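Local coordinates for protein putative SnoaL-like polyketide cyclase (Shewanella putrefaciens, PDB 3GZB) that is of unproven function but, as a SnoaL-like member of the NTF2 superfamily, probably acts on a polyketide-like or other small substrate in a cone-shaped pocket, at residues Q21-A26 / E85-A90; A32-D37 / L78-N83; F51-A56 / I142-M147; H101-G106 / I115-I120. All blocks are in the same frame, centred on the assembly; numbering follows the deposited sequence. Where two conformers were deposited one is given.

Contact 1 of 4, residues Q21-A26 / E85-A90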
loop_
_atom_site.group_PDB
_atom_site.type_symbol
_atom_site.label_atom_id
_atom_site.label_comp_id
_atom_site.label_asym_id
_atom_site.label_seq_id
_atom_site.Cartn_x
_atom_site.Cartn_y
_atom_site.Cartn_z
ATOM N N GLN A 21 -8.802 -13.002 11.305
ATOM C CA GLN A 21 -9.189 -12.113 12.389
ATOM C C GLN A 21 -8.534 -10.711 12.299
ATOM O O GLN A 21 -9.101 -9.724 12.748
ATOM C CB GLN A 21 -8.906 -12.742 13.737
ATOM C CG GLN A 21 -9.741 -14.005 14.042
ATOM C CD GLN A 21 -11.251 -13.758 14.229
ATOM O OE1 GLN A 21 -11.725 -12.616 14.560
ATOM N NE2 GLN A 21 -11.994 -14.828 14.056
ATOM N N GLU A 22 -7.306 -10.665 11.797
ATOM C CA GLU A 22 -6.596 -9.387 11.675
ATOM C C GLU A 22 -7.323 -8.461 10.697
ATOM O O GLU A 22 -7.535 -7.291 10.933
ATOM C CB GLU A 22 -5.145 -9.645 11.205
ATOM C CG GLU A 22 -4.368 -10.511 12.162
ATOM C CD GLU A 22 -4.428 -11.998 11.921
ATOM O OE1 GLU A 22 -5.345 -12.546 11.254
ATOM O OE2 GLU A 22 -3.494 -12.669 12.449
ATOM N N GLN A 23 -7.767 -9.030 9.576
ATOM C CA GLN A 23 -8.616 -8.269 8.652
ATOM C C GLN A 23 -9.956 -7.856 9.279
ATOM O O GLN A 23 -10.387 -6.731 9.073
ATOM C CB GLN A 23 -8.816 -9.027 7.353
ATOM C CG GLN A 23 -7.542 -9.239 6.518
ATOM C CD GLN A 23 -7.841 -9.965 5.215
ATOM O OE1 GLN A 23 -8.943 -9.886 4.684
ATOM N NE2 GLN A 23 -6.842 -10.690 4.693
ATOM N N GLN A 24 -10.584 -8.727 10.072
ATOM C CA GLN A 24 -11.876 -8.419 10.666
ATOM C C GLN A 24 -11.733 -7.223 11.590
ATOM O O GLN A 24 -12.603 -6.358 11.620
ATOM C CB GLN A 24 -12.432 -9.632 11.418
ATOM C CG GLN A 24 -12.847 -10.798 10.550
ATOM C CD GLN A 24 -13.596 -11.858 11.297
ATOM O OE1 GLN A 24 -14.520 -11.535 12.086
ATOM N NE2 GLN A 24 -13.229 -13.115 11.065
ATOM N N LEU A 25 -10.641 -7.177 12.315
ATOM C CA LEU A 25 -10.425 -6.039 13.208
ATOM C C LEU A 25 -10.170 -4.743 12.435
ATOM O O LEU A 25 -10.660 -3.688 12.810
ATOM C CB LEU A 25 -9.302 -6.325 14.211
ATOM C CG LEU A 25 -9.142 -5.312 15.356
ATOM C CD1 LEU A 25 -10.425 -5.241 16.244
ATOM C CD2 LEU A 25 -7.897 -5.625 16.210
ATOM N N ALA A 26 -9.422 -4.837 11.331
ATOM C CA ALA A 26 -9.193 -3.703 10.487
ATOM C C ALA A 26 -10.505 -3.143 9.986
ATOM O O ALA A 26 -10.639 -1.920 9.910
ATOM C CB ALA A 26 -8.308 -4.104 9.288
ATOM N N GLU A 85 -10.512 -2.336 -3.393
ATOM C CA GLU A 85 -10.265 -3.260 -4.488
ATOM C C GLU A 85 -9.624 -4.560 -4.029
ATOM O O GLU A 85 -9.886 -5.651 -4.603
ATOM C CB GLU A 85 -9.383 -2.589 -5.537
ATOM C CG GLU A 85 -10.074 -1.390 -6.180
ATOM C CD GLU A 85 -11.346 -1.734 -6.947
ATOM O OE1 GLU A 85 -11.430 -2.857 -7.511
ATOM O OE2 GLU A 85 -12.252 -0.860 -6.995
ATOM N N HIS A 86 -8.770 -4.488 -3.017
ATOM C CA HIS A 86 -8.104 -5.651 -2.489
ATOM C C HIS A 86 -7.628 -5.413 -1.067
ATOM O O HIS A 86 -7.217 -4.313 -0.712
ATOM C CB HIS A 86 -6.970 -6.027 -3.454
ATOM C CG HIS A 86 -6.403 -7.371 -3.205
ATOM N ND1 HIS A 86 -7.189 -8.499 -3.040
ATOM C CD2 HIS A 86 -5.120 -7.788 -3.122
ATOM C CE1 HIS A 86 -6.403 -9.545 -2.840
ATOM N NE2 HIS A 86 -5.153 -9.135 -2.876
HETATM N N MSE A 87 -7.770 -6.414 -0.215
HETATM C CA MSE A 87 -7.236 -6.406 1.153
HETATM C C MSE A 87 -6.516 -7.735 1.378
HETATM O O MSE A 87 -7.001 -8.824 0.972
HETATM C CB MSE A 87 -8.362 -6.223 2.192
HETATM C CG MSE A 87 -7.894 -6.357 3.661
HETATM SE SE MSE A 87 -9.193 -5.802 4.978
HETATM C CE MSE A 87 -10.665 -6.955 4.487
ATOM N N TYR A 88 -5.356 -7.652 1.995
ATOM C CA TYR A 88 -4.618 -8.831 2.399
ATOM C C TYR A 88 -3.864 -8.569 3.675
ATOM O O TYR A 88 -3.838 -7.420 4.187
ATOM C CB TYR A 88 -3.636 -9.285 1.280
ATOM C CG TYR A 88 -2.744 -8.220 0.648
ATOM C CD1 TYR A 88 -3.240 -7.313 -0.287
ATOM C CD2 TYR A 88 -1.395 -8.121 1.000
ATOM C CE1 TYR A 88 -2.368 -6.401 -0.932
ATOM C CE2 TYR A 88 -0.547 -7.174 0.388
ATOM C CZ TYR A 88 -1.034 -6.360 -0.557
ATOM O OH TYR A 88 -0.277 -5.400 -1.240
ATOM N N ASN A 89 -3.279 -9.629 4.243
ATOM C CA ASN A 89 -2.538 -9.455 5.480
ATOM C C ASN A 89 -1.358 -10.400 5.564
ATOM O O ASN A 89 -1.382 -11.502 4.991
ATOM C CB ASN A 89 -3.414 -9.592 6.754
ATOM C CG ASN A 89 -3.845 -11.019 7.065
ATOM O OD1 ASN A 89 -4.611 -11.582 6.303
ATOM N ND2 ASN A 89 -3.269 -11.631 8.112
ATOM N N ALA A 90 -0.351 -9.929 6.275
ATOM C CA ALA A 90 0.805 -10.735 6.682
ATOM C C ALA A 90 0.851 -10.673 8.185
ATOM O O ALA A 90 1.268 -9.665 8.782
ATOM C CB ALA A 90 2.143 -10.132 6.067
HETATM O O HOH W 1 -3.671 -14.370 8.960
#
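Gln23 of helix 21-34 and Asn89 of strand 86-90 have CA atoms 7.0 Å apart where the short helix segment crosses the strand at 127°, the two axes approaching to 8.6 Å. Gln23 is extended beyond CG (chi2 -178°), which carries its amide to the strand: Gln23 NE2 donates to Asn89 OD1 over 2.9 Å, tilted from the carbonyl plane, with the two amide planes 75° apart. The selenomethionine Met87 runs past Gln23 in the opposite direction, its CE reaching 3.4 Å from Gln23 OE1. Asn89 ND2 donates to a water that in turn donates a weak bond to Glu22 OE1, and also bonds Gly91 O. With an alanine at Gln23, Asn89 OD1 would probably lose this donor and Met87 the chain packed along its flank. Tyr88 points away from the helix, its OH bonded to Leu141 O of the second subunit. A helix laid against a curved sheet is characteristic of the NTF2-like fold, and the Tyr88 bond is consistent with the sheet also pairing subunits.

Contact 2 of 4, residues A32-D37 / L78-N83. With EDO (1,2-ethanediol), chain M.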
loop_
_atom_site.group_PDB
_atom_site.type_symbol
_atom_site.label_atom_id
_atom_site.label_comp_id
_atom_site.label_asym_id
_atom_site.label_seq_id
_atom_site.Cartn_x
_atom_site.Cartn_y
_atom_site.Cartn_z
ATOM N N ALA A 32 -15.217 2.717 11.897
ATOM C CA ALA A 32 -15.202 3.822 12.887
ATOM C C ALA A 32 -14.590 5.097 12.327
ATOM O O ALA A 32 -15.134 6.191 12.464
ATOM C CB ALA A 32 -14.481 3.401 14.195
ATOM N N LEU A 33 -13.452 4.956 11.663
ATOM C CA LEU A 33 -12.763 6.120 11.111
ATOM C C LEU A 33 -13.623 6.867 10.094
ATOM O O LEU A 33 -13.781 8.087 10.169
ATOM C CB LEU A 33 -11.450 5.654 10.447
ATOM C CG LEU A 33 -10.591 6.716 9.777
ATOM C CD1 LEU A 33 -9.933 7.645 10.836
ATOM C CD2 LEU A 33 -9.518 6.047 8.910
ATOM N N THR A 34 -14.162 6.104 9.131
ATOM C CA THR A 34 -14.872 6.718 8.030
ATOM C C THR A 34 -16.241 7.255 8.415
ATOM O O THR A 34 -16.772 8.097 7.694
ATOM C CB THR A 34 -14.951 5.795 6.798
ATOM O OG1 THR A 34 -15.765 4.650 7.145
ATOM C CG2 THR A 34 -13.541 5.352 6.263
ATOM N N GLU A 35 -16.805 6.792 9.537
ATOM C CA GLU A 35 -18.030 7.304 10.160
ATOM C C GLU A 35 -17.764 8.433 11.171
ATOM O O GLU A 35 -18.705 8.954 11.782
ATOM C CB GLU A 35 -18.723 6.141 10.919
ATOM C CG GLU A 35 -19.207 4.990 10.030
ATOM C CD GLU A 35 -19.526 3.733 10.846
ATOM O OE1 GLU A 35 -19.503 3.799 12.121
ATOM O OE2 GLU A 35 -19.772 2.692 10.202
ATOM N N HIS A 36 -16.489 8.799 11.382
ATOM C CA HIS A 36 -16.128 9.812 12.392
ATOM C C HIS A 36 -16.605 9.390 13.779
ATOM O O HIS A 36 -17.001 10.250 14.604
ATOM C CB HIS A 36 -16.667 11.209 11.981
ATOM C CG HIS A 36 -16.285 11.626 10.606
ATOM N ND1 HIS A 36 -17.171 11.583 9.554
ATOM C CD2 HIS A 36 -15.117 12.085 10.096
ATOM C CE1 HIS A 36 -16.575 12.046 8.466
ATOM N NE2 HIS A 36 -15.307 12.324 8.763
ATOM N N ASP A 37 -16.544 8.084 14.069
ATOM C CA ASP A 37 -16.918 7.557 15.383
ATOM C C ASP A 37 -15.698 7.591 16.291
ATOM O O ASP A 37 -15.031 6.566 16.507
ATOM C CB ASP A 37 -17.535 6.174 15.259
ATOM C CG ASP A 37 -17.918 5.542 16.600
ATOM O OD1 ASP A 37 -17.812 6.203 17.657
ATOM O OD2 ASP A 37 -18.286 4.347 16.536
ATOM N N LEU A 78 -19.007 14.861 5.880
ATOM C CA LEU A 78 -19.986 13.806 6.075
ATOM C C LEU A 78 -19.309 12.439 6.075
ATOM O O LEU A 78 -18.138 12.335 5.650
ATOM C CB LEU A 78 -21.063 13.889 4.978
ATOM C CG LEU A 78 -21.880 15.189 4.940
ATOM C CD1 LEU A 78 -22.853 15.143 3.703
ATOM C CD2 LEU A 78 -22.601 15.412 6.256
ATOM N N GLU A 79 -20.011 11.389 6.473
ATOM C CA GLU A 79 -19.413 10.052 6.379
ATOM C C GLU A 79 -18.857 9.856 4.971
ATOM O O GLU A 79 -19.497 10.241 3.980
ATOM C CB GLU A 79 -20.431 8.944 6.671
ATOM C CG GLU A 79 -19.917 7.549 6.440
ATOM C CD GLU A 79 -20.827 6.427 6.918
ATOM O OE1 GLU A 79 -21.920 6.731 7.452
ATOM O OE2 GLU A 79 -20.425 5.240 6.736
ATOM N N TYR A 80 -17.673 9.252 4.889
ATOM C CA TYR A 80 -17.035 8.931 3.627
ATOM C C TYR A 80 -16.826 7.427 3.538
ATOM O O TYR A 80 -17.020 6.721 4.509
ATOM C CB TYR A 80 -15.750 9.715 3.419
ATOM C CG TYR A 80 -14.641 9.492 4.415
ATOM C CD1 TYR A 80 -14.695 10.028 5.701
ATOM C CD2 TYR A 80 -13.495 8.805 4.036
ATOM C CE1 TYR A 80 -13.654 9.855 6.613
ATOM C CE2 TYR A 80 -12.432 8.637 4.936
ATOM C CZ TYR A 80 -12.515 9.206 6.213
ATOM O OH TYR A 80 -11.480 9.088 7.118
ATOM N N ASP A 81 -16.509 6.946 2.344
ATOM C CA ASP A 81 -16.366 5.502 2.138
ATOM C C ASP A 81 -14.970 5.142 1.719
ATOM O O ASP A 81 -14.294 5.931 1.032
ATOM C CB ASP A 81 -17.352 4.982 1.099
ATOM C CG ASP A 81 -18.796 5.148 1.520
ATOM O OD1 ASP A 81 -19.109 5.113 2.729
ATOM O OD2 ASP A 81 -19.627 5.322 0.602
ATOM N N PHE A 82 -14.521 3.972 2.142
ATOM C CA PHE A 82 -13.321 3.388 1.614
ATOM C C PHE A 82 -13.771 2.196 0.771
ATOM O O PHE A 82 -14.251 1.207 1.331
ATOM C CB PHE A 82 -12.353 2.985 2.713
ATOM C CG PHE A 82 -10.998 2.523 2.258
ATOM C CD1 PHE A 82 -10.349 3.023 1.147
ATOM C CD2 PHE A 82 -10.309 1.671 3.055
ATOM C CE1 PHE A 82 -9.083 2.643 0.831
ATOM C CE2 PHE A 82 -9.005 1.292 2.738
ATOM C CZ PHE A 82 -8.415 1.771 1.612
ATOM N N ASN A 83 -13.691 2.349 -0.540
ATOM C CA ASN A 83 -14.149 1.336 -1.484
ATOM C C ASN A 83 -12.932 0.547 -1.860
ATOM O O ASN A 83 -12.071 0.994 -2.640
ATOM C CB ASN A 83 -14.821 2.005 -2.662
ATOM C CG ASN A 83 -16.095 2.702 -2.278
ATOM O OD1 ASN A 83 -16.886 2.163 -1.515
ATOM N ND2 ASN A 83 -16.310 3.913 -2.779
HETATM C C1 EDO M . -19.557 9.181 0.293
HETATM O O1 EDO M . -19.324 10.368 1.103
HETATM C C2 EDO M . -20.896 8.574 0.610
HETATM O O2 EDO M . -21.779 9.528 -0.003
HETATM O O HOH W 2 -12.059 10.199 9.805
HETATM O O HOH W 3 -21.090 2.921 7.800
#
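Where helix 21-34 ends, Thr34 O accepts from Tyr80 N at 3.2 Å, and the chains run close enough to bring Glu35 CA and Glu79 CA to 4.9 Å. The Tyr80 ring lies over Thr34: Thr34 CA sits 4.0 Å from the ring centroid in a CH-pi contact, and the methyl CG2 of Thr34 reaches 3.7 Å from Tyr80 CE2. Tyr80 CG stands between its own N and carbonyl carbon (chi1 62°), which turns the ring back across the helix end. A water joins Tyr80 OH to Leu33 O, while the hydroxyl also bonds a 2-methylpentane-2,4-diol, probably from the crystallisation liquor. Replacing Tyr80 by alanine would probably strip the ring from over Thr34 CA and leave the water without one of its holders. His36, whose positive phi closes the helix in a Schellman motif, presents the edge of its ring to Leu78 O, 3.2 Å from CE1, as NE2 bonds His74 ND1. Leu33, apolar and buried, packs on Leu41 of helix 38-42. Farther along, in strand 81-84, Asp81 pairs with His101 of strand 93-103 and the Phe82 ring stacks on Tyr100.

Contact 3 of 4, residues F51-A56 / I142-M147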
loop_
_atom_site.group_PDB
_atom_site.type_symbol
_atom_site.label_atom_id
_atom_site.label_comp_id
_atom_site.label_asym_id
_atom_site.label_seq_id
_atom_site.Cartn_x
_atom_site.Cartn_y
_atom_site.Cartn_z
ATOM N N PHE A 51 -0.084 7.601 13.514
ATOM C CA PHE A 51 -0.837 7.832 12.283
ATOM C C PHE A 51 0.141 8.558 11.342
ATOM O O PHE A 51 0.560 9.693 11.660
ATOM C CB PHE A 51 -2.092 8.677 12.567
ATOM C CG PHE A 51 -3.086 8.703 11.428
ATOM C CD1 PHE A 51 -2.798 9.387 10.260
ATOM C CD2 PHE A 51 -4.292 8.034 11.523
ATOM C CE1 PHE A 51 -3.699 9.390 9.199
ATOM C CE2 PHE A 51 -5.188 8.052 10.456
ATOM C CZ PHE A 51 -4.863 8.719 9.318
ATOM N N PHE A 52 0.545 7.940 10.246
ATOM C CA PHE A 52 1.547 8.521 9.333
ATOM C C PHE A 52 0.963 8.616 7.938
ATOM O O PHE A 52 0.825 7.602 7.245
ATOM C CB PHE A 52 2.814 7.647 9.365
ATOM C CG PHE A 52 4.034 8.250 8.713
ATOM C CD1 PHE A 52 4.070 9.485 8.170
ATOM C CD2 PHE A 52 5.216 7.507 8.717
ATOM C CE1 PHE A 52 5.233 10.002 7.604
ATOM C CE2 PHE A 52 6.380 8.025 8.180
ATOM C CZ PHE A 52 6.377 9.286 7.637
ATOM N N ASP A 53 0.625 9.820 7.491
ATOM C CA ASP A 53 0.352 10.045 6.075
ATOM C C ASP A 53 1.716 10.292 5.426
ATOM O O ASP A 53 2.304 11.384 5.516
ATOM C CB ASP A 53 -0.637 11.153 5.864
ATOM C CG ASP A 53 -0.977 11.362 4.358
ATOM O OD1 ASP A 53 -0.103 11.112 3.502
ATOM O OD2 ASP A 53 -2.099 11.820 4.120
ATOM N N LYS A 54 2.245 9.233 4.826
ATOM C CA LYS A 54 3.592 9.304 4.268
ATOM C C LYS A 54 3.626 10.177 3.042
ATOM O O LYS A 54 4.631 10.851 2.794
ATOM C CB LYS A 54 4.191 7.939 3.959
ATOM C CG LYS A 54 4.638 7.226 5.150
ATOM C CD LYS A 54 5.317 5.959 4.753
ATOM C CE LYS A 54 6.705 6.161 4.173
ATOM N NZ LYS A 54 7.302 4.872 3.681
ATOM N N THR A 55 2.551 10.193 2.263
ATOM C CA THR A 55 2.462 11.077 1.101
ATOM C C THR A 55 2.593 12.512 1.531
ATOM O O THR A 55 3.461 13.192 0.951
ATOM C CB THR A 55 1.246 10.692 0.238
ATOM O OG1 THR A 55 0.154 10.256 1.064
ATOM C CG2 THR A 55 1.620 9.579 -0.710
ATOM N N ALA A 56 1.870 12.910 2.605
ATOM C CA ALA A 56 1.865 14.301 3.108
ATOM C C ALA A 56 3.066 14.576 4.005
ATOM O O ALA A 56 3.282 15.752 4.390
ATOM C CB ALA A 56 0.589 14.568 3.845
ATOM N N ILE A 142 -1.770 8.398 -0.033
ATOM C CA ILE A 142 -2.947 8.990 -0.693
ATOM C C ILE A 142 -2.532 9.623 -1.998
ATOM O O ILE A 142 -1.512 10.336 -2.057
ATOM C CB ILE A 142 -3.542 10.068 0.188
ATOM C CG1 ILE A 142 -3.890 9.548 1.581
ATOM C CG2 ILE A 142 -4.793 10.729 -0.424
ATOM C CD1 ILE A 142 -4.838 8.392 1.656
ATOM N N ASP A 143 -3.329 9.399 -3.063
ATOM C CA ASP A 143 -3.062 10.017 -4.374
ATOM C C ASP A 143 -3.701 11.415 -4.451
ATOM O O ASP A 143 -4.771 11.635 -5.037
ATOM C CB ASP A 143 -3.589 9.092 -5.511
ATOM C CG ASP A 143 -3.316 9.601 -6.899
ATOM O OD1 ASP A 143 -2.706 10.665 -7.079
ATOM O OD2 ASP A 143 -3.785 8.890 -7.809
ATOM N N TYR A 144 -3.008 12.389 -3.863
ATOM C CA TYR A 144 -3.531 13.759 -3.791
ATOM C C TYR A 144 -3.617 14.426 -5.155
ATOM O O TYR A 144 -4.505 15.232 -5.373
ATOM C CB TYR A 144 -2.652 14.619 -2.879
ATOM C CG TYR A 144 -2.806 14.294 -1.427
ATOM C CD1 TYR A 144 -3.980 14.539 -0.782
ATOM C CD2 TYR A 144 -1.774 13.700 -0.687
ATOM C CE1 TYR A 144 -4.155 14.237 0.544
ATOM C CE2 TYR A 144 -1.957 13.371 0.649
ATOM C CZ TYR A 144 -3.106 13.662 1.246
ATOM O OH TYR A 144 -3.303 13.374 2.592
ATOM N N GLN A 145 -2.722 14.113 -6.092
ATOM C CA GLN A 145 -2.819 14.729 -7.402
ATOM C C GLN A 145 -4.107 14.337 -8.110
ATOM O O GLN A 145 -4.736 15.208 -8.748
ATOM C CB GLN A 145 -1.619 14.402 -8.285
ATOM C CG GLN A 145 -1.627 15.189 -9.621
ATOM C CD GLN A 145 -1.558 16.703 -9.406
ATOM O OE1 GLN A 145 -0.603 17.201 -8.810
ATOM N NE2 GLN A 145 -2.609 17.441 -9.840
ATOM N N THR A 146 -4.528 13.089 -7.980
ATOM C CA THR A 146 -5.791 12.673 -8.574
ATOM C C THR A 146 -6.947 13.430 -7.932
ATOM O O THR A 146 -7.902 13.861 -8.618
ATOM C CB THR A 146 -5.973 11.162 -8.536
ATOM O OG1 THR A 146 -5.017 10.570 -9.445
ATOM C CG2 THR A 146 -7.391 10.732 -8.938
HETATM N N MSE A 147 -6.920 13.571 -6.624
HETATM C CA MSE A 147 -7.915 14.366 -5.921
HETATM C C MSE A 147 -7.919 15.794 -6.479
HETATM O O MSE A 147 -8.994 16.368 -6.794
HETATM C CB MSE A 147 -7.609 14.366 -4.412
HETATM C CG MSE A 147 -8.571 15.218 -3.653
HETATM SE SE MSE A 147 -7.935 15.704 -1.856
HETATM C CE MSE A 147 -6.665 17.027 -2.362
#
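Asp53, at the end of strand 50-53, meets Tyr144 at the start of helix 144-151: Tyr144 OH donates to Asp53 OD2 in a very short bond of 2.5 Å. CG of Asp53 lies anti to its backbone N (chi1 -178°), sending the carboxylate toward the ring edge, nearly coplanar with it at 11°. Asp53 OD1 receives Ala56 N from above the carboxylate plane at 2.8 Å, an Asx motif that folds the chain after the strand, and, on the syn side, Thr55 OG1 in one of its two conformers at 2.6 Å. An aspartate suits this place because its two oxygens serve turn and partner separately. Lys54 is backbone-bonded to Asp140 of the parallel strand 134-142. Thr55 also accepts: Ile142 N points almost straight at Thr55 OG1 (2.9 Å, 172°). Ala56 puts its small CB 4.3 Å from Tyr144 CE2, while Ile142 CG2 sits over the centre of one face of that ring. Met147 packs on Ile120 of strand 115-129, and the N-cap residue Asp143 bonds His86 of the second subunit.

Contact 4 of 4, residues H101-G106 / I115-I120. With EDO (1,2-ethanediol), chain M.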
loop_
_atom_site.group_PDB
_atom_site.type_symbol
_atom_site.label_atom_id
_atom_site.label_comp_id
_atom_site.label_asym_id
_atom_site.label_seq_id
_atom_site.Cartn_x
_atom_site.Cartn_y
_atom_site.Cartn_z
ATOM N N HIS A 101 -13.951 7.730 -1.126
ATOM C CA HIS A 101 -15.027 8.508 -1.754
ATOM C C HIS A 101 -15.638 9.457 -0.753
ATOM O O HIS A 101 -16.237 9.016 0.239
ATOM C CB HIS A 101 -16.083 7.533 -2.316
ATOM C CG HIS A 101 -17.198 8.218 -3.020
ATOM N ND1 HIS A 101 -18.434 7.635 -3.172
ATOM C CD2 HIS A 101 -17.245 9.400 -3.680
ATOM C CE1 HIS A 101 -19.217 8.450 -3.871
ATOM N NE2 HIS A 101 -18.524 9.529 -4.198
ATOM N N PHE A 102 -15.501 10.754 -1.058
ATOM C CA PHE A 102 -16.084 11.826 -0.278
ATOM C C PHE A 102 -17.148 12.536 -1.128
ATOM O O PHE A 102 -16.888 12.928 -2.278
ATOM C CB PHE A 102 -15.060 12.883 0.125
ATOM C CG PHE A 102 -14.011 12.420 1.097
ATOM C CD1 PHE A 102 -12.880 11.766 0.656
ATOM C CD2 PHE A 102 -14.130 12.716 2.449
ATOM C CE1 PHE A 102 -11.877 11.417 1.543
ATOM C CE2 PHE A 102 -13.127 12.325 3.349
ATOM C CZ PHE A 102 -12.018 11.700 2.886
ATOM N N LYS A 103 -18.316 12.729 -0.539
ATOM C CA LYS A 103 -19.395 13.545 -1.119
ATOM C C LYS A 103 -20.010 14.428 -0.049
ATOM O O LYS A 103 -20.352 13.947 1.050
ATOM C CB LYS A 103 -20.441 12.687 -1.779
ATOM C CG LYS A 103 -21.585 13.498 -2.449
ATOM C CD LYS A 103 -22.420 12.572 -3.327
ATOM C CE LYS A 103 -23.358 13.342 -4.264
ATOM N NZ LYS A 103 -24.788 13.223 -3.854
ATOM N N GLY A 104 -20.058 15.719 -0.312
ATOM C CA GLY A 104 -20.661 16.653 0.644
ATOM C C GLY A 104 -20.103 18.035 0.571
ATOM O O GLY A 104 -19.443 18.394 -0.390
ATOM N N PRO A 105 -20.373 18.851 1.597
ATOM C CA PRO A 105 -19.873 20.195 1.645
ATOM C C PRO A 105 -18.376 20.245 1.379
ATOM O O PRO A 105 -17.630 19.423 1.877
ATOM C CB PRO A 105 -20.178 20.617 3.096
ATOM C CG PRO A 105 -21.458 19.900 3.394
ATOM C CD PRO A 105 -21.269 18.552 2.739
ATOM N N GLY A 106 -17.981 21.208 0.554
ATOM C CA GLY A 106 -16.606 21.247 0.066
ATOM C C GLY A 106 -15.647 22.151 0.820
ATOM O O GLY A 106 -14.513 22.363 0.365
ATOM N N ILE A 115 -20.973 21.671 -3.056
ATOM C CA ILE A 115 -20.964 20.235 -2.784
ATOM C C ILE A 115 -19.949 19.607 -3.740
ATOM O O ILE A 115 -19.967 19.878 -4.955
ATOM C CB ILE A 115 -22.366 19.578 -2.975
ATOM C CG1 ILE A 115 -23.407 20.194 -2.021
ATOM C CG2 ILE A 115 -22.285 18.058 -2.792
ATOM C CD1 ILE A 115 -23.054 20.086 -0.545
ATOM N N ILE A 116 -19.045 18.810 -3.172
ATOM C CA ILE A 116 -17.989 18.140 -3.937
ATOM C C ILE A 116 -18.235 16.639 -3.942
ATOM O O ILE A 116 -18.980 16.082 -3.120
ATOM C CB ILE A 116 -16.527 18.510 -3.464
ATOM C CG1 ILE A 116 -16.233 18.060 -2.040
ATOM C CG2 ILE A 116 -16.281 20.011 -3.726
ATOM C CD1 ILE A 116 -15.916 16.529 -1.824
ATOM N N ASP A 117 -17.622 15.969 -4.917
ATOM C CA ASP A 117 -17.673 14.508 -5.021
ATOM C C ASP A 117 -16.336 14.072 -5.605
ATOM O O ASP A 117 -16.029 14.365 -6.777
ATOM C CB ASP A 117 -18.838 14.162 -5.961
ATOM C CG ASP A 117 -19.271 12.698 -5.915
ATOM O OD1 ASP A 117 -18.496 11.839 -5.510
ATOM O OD2 ASP A 117 -20.422 12.409 -6.380
ATOM N N VAL A 118 -15.507 13.413 -4.803
ATOM C CA VAL A 118 -14.200 12.957 -5.248
ATOM C C VAL A 118 -13.978 11.507 -4.845
ATOM O O VAL A 118 -14.515 11.053 -3.822
ATOM C CB VAL A 118 -13.027 13.814 -4.654
ATOM C CG1 VAL A 118 -13.131 15.266 -5.184
ATOM C CG2 VAL A 118 -12.991 13.854 -3.103
ATOM N N ALA A 119 -13.165 10.811 -5.653
ATOM C CA ALA A 119 -12.792 9.420 -5.393
ATOM C C ALA A 119 -11.280 9.338 -5.489
ATOM O O ALA A 119 -10.703 9.541 -6.575
ATOM C CB ALA A 119 -13.483 8.484 -6.445
ATOM N N ILE A 120 -10.632 9.116 -4.355
ATOM C CA ILE A 120 -9.191 9.318 -4.240
ATOM C C ILE A 120 -8.468 7.969 -4.091
ATOM O O ILE A 120 -8.661 7.264 -3.119
ATOM C CB ILE A 120 -8.856 10.181 -3.013
ATOM C CG1 ILE A 120 -9.697 11.459 -2.959
ATOM C CG2 ILE A 120 -7.336 10.473 -2.984
ATOM C CD1 ILE A 120 -9.544 12.339 -1.677
HETATM C C1 EDO M . -19.557 9.181 0.293
HETATM O O1 EDO M . -19.324 10.368 1.103
HETATM C C2 EDO M . -20.896 8.574 0.610
HETATM O O2 EDO M . -21.779 9.528 -0.003
#
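The His101 ring, in the antiparallel hairpin of strands 93-103 and 115-129 of the NTF2-like sheet, takes its partners at the edge: Asp117 OD1 accepts from NE2 at 2.7 Å, within 2° of the ring plane, and Val118 O lies near CD2, while C1 of an ethanediol molecule, probably from the crystallisation liquor, lies over one face toward its rim. CG of His101 is anti to the backbone N (chi1 -178°), swinging the ring across to the neighbouring strand, where NE2 meets the syn side of OD1. The Phe102 ring stacks on Tyr80 and meets Phe109 edge-to-face, with Ile120 CD1 approaching obliquely. Phe102 and Val118 are a hydrogen-bonded pair, linked by two bonds of 2.9 Å, N of each to O of the other; Gly104 and Ile116 form the next such pair. On the face carrying His101, Lys103 and Asp117, the aliphatic part of Lys103 passes the carboxylate, CD 3.7 Å from Asp117 OD2. The other face, with Phe102, Ile116 and Val118, is apolar and packs in part on Leu151 of helix 144-151, as branched residues suit a buried sheet. At Gly104 the chain turns a corner with backbone angles at which a CB would be jammed against the preceding carbonyl oxygen and strike Pro105 CD. Ile115 CD1 comes to 3.6 Å from Pro105 N.

In the fold
All four contacts reach one curved mixed sheet. Along the chain, contact 2 falls between the two halves of contact 1, both close before contact 4 opens, and contact 3 crosses contacts 1 and 2 while enclosing contact 4. Contacts 1 and 2, about 17 Å apart between centres, join helix 21-34 to the successive strands 86-90 and 81-84. Contact 2 touches contact 4, their centres about 12 Å apart, because strands 81-84 and 93-103 are neighbours; contacts 3 and 4 meet where Ile142 and Met147 pack on Ile120. Contacts 1 and 4 are farthest apart, about 26 Å between centres. Contacts 1 and 3 both touch the second subunit, consistent with an NTF2-like dimer.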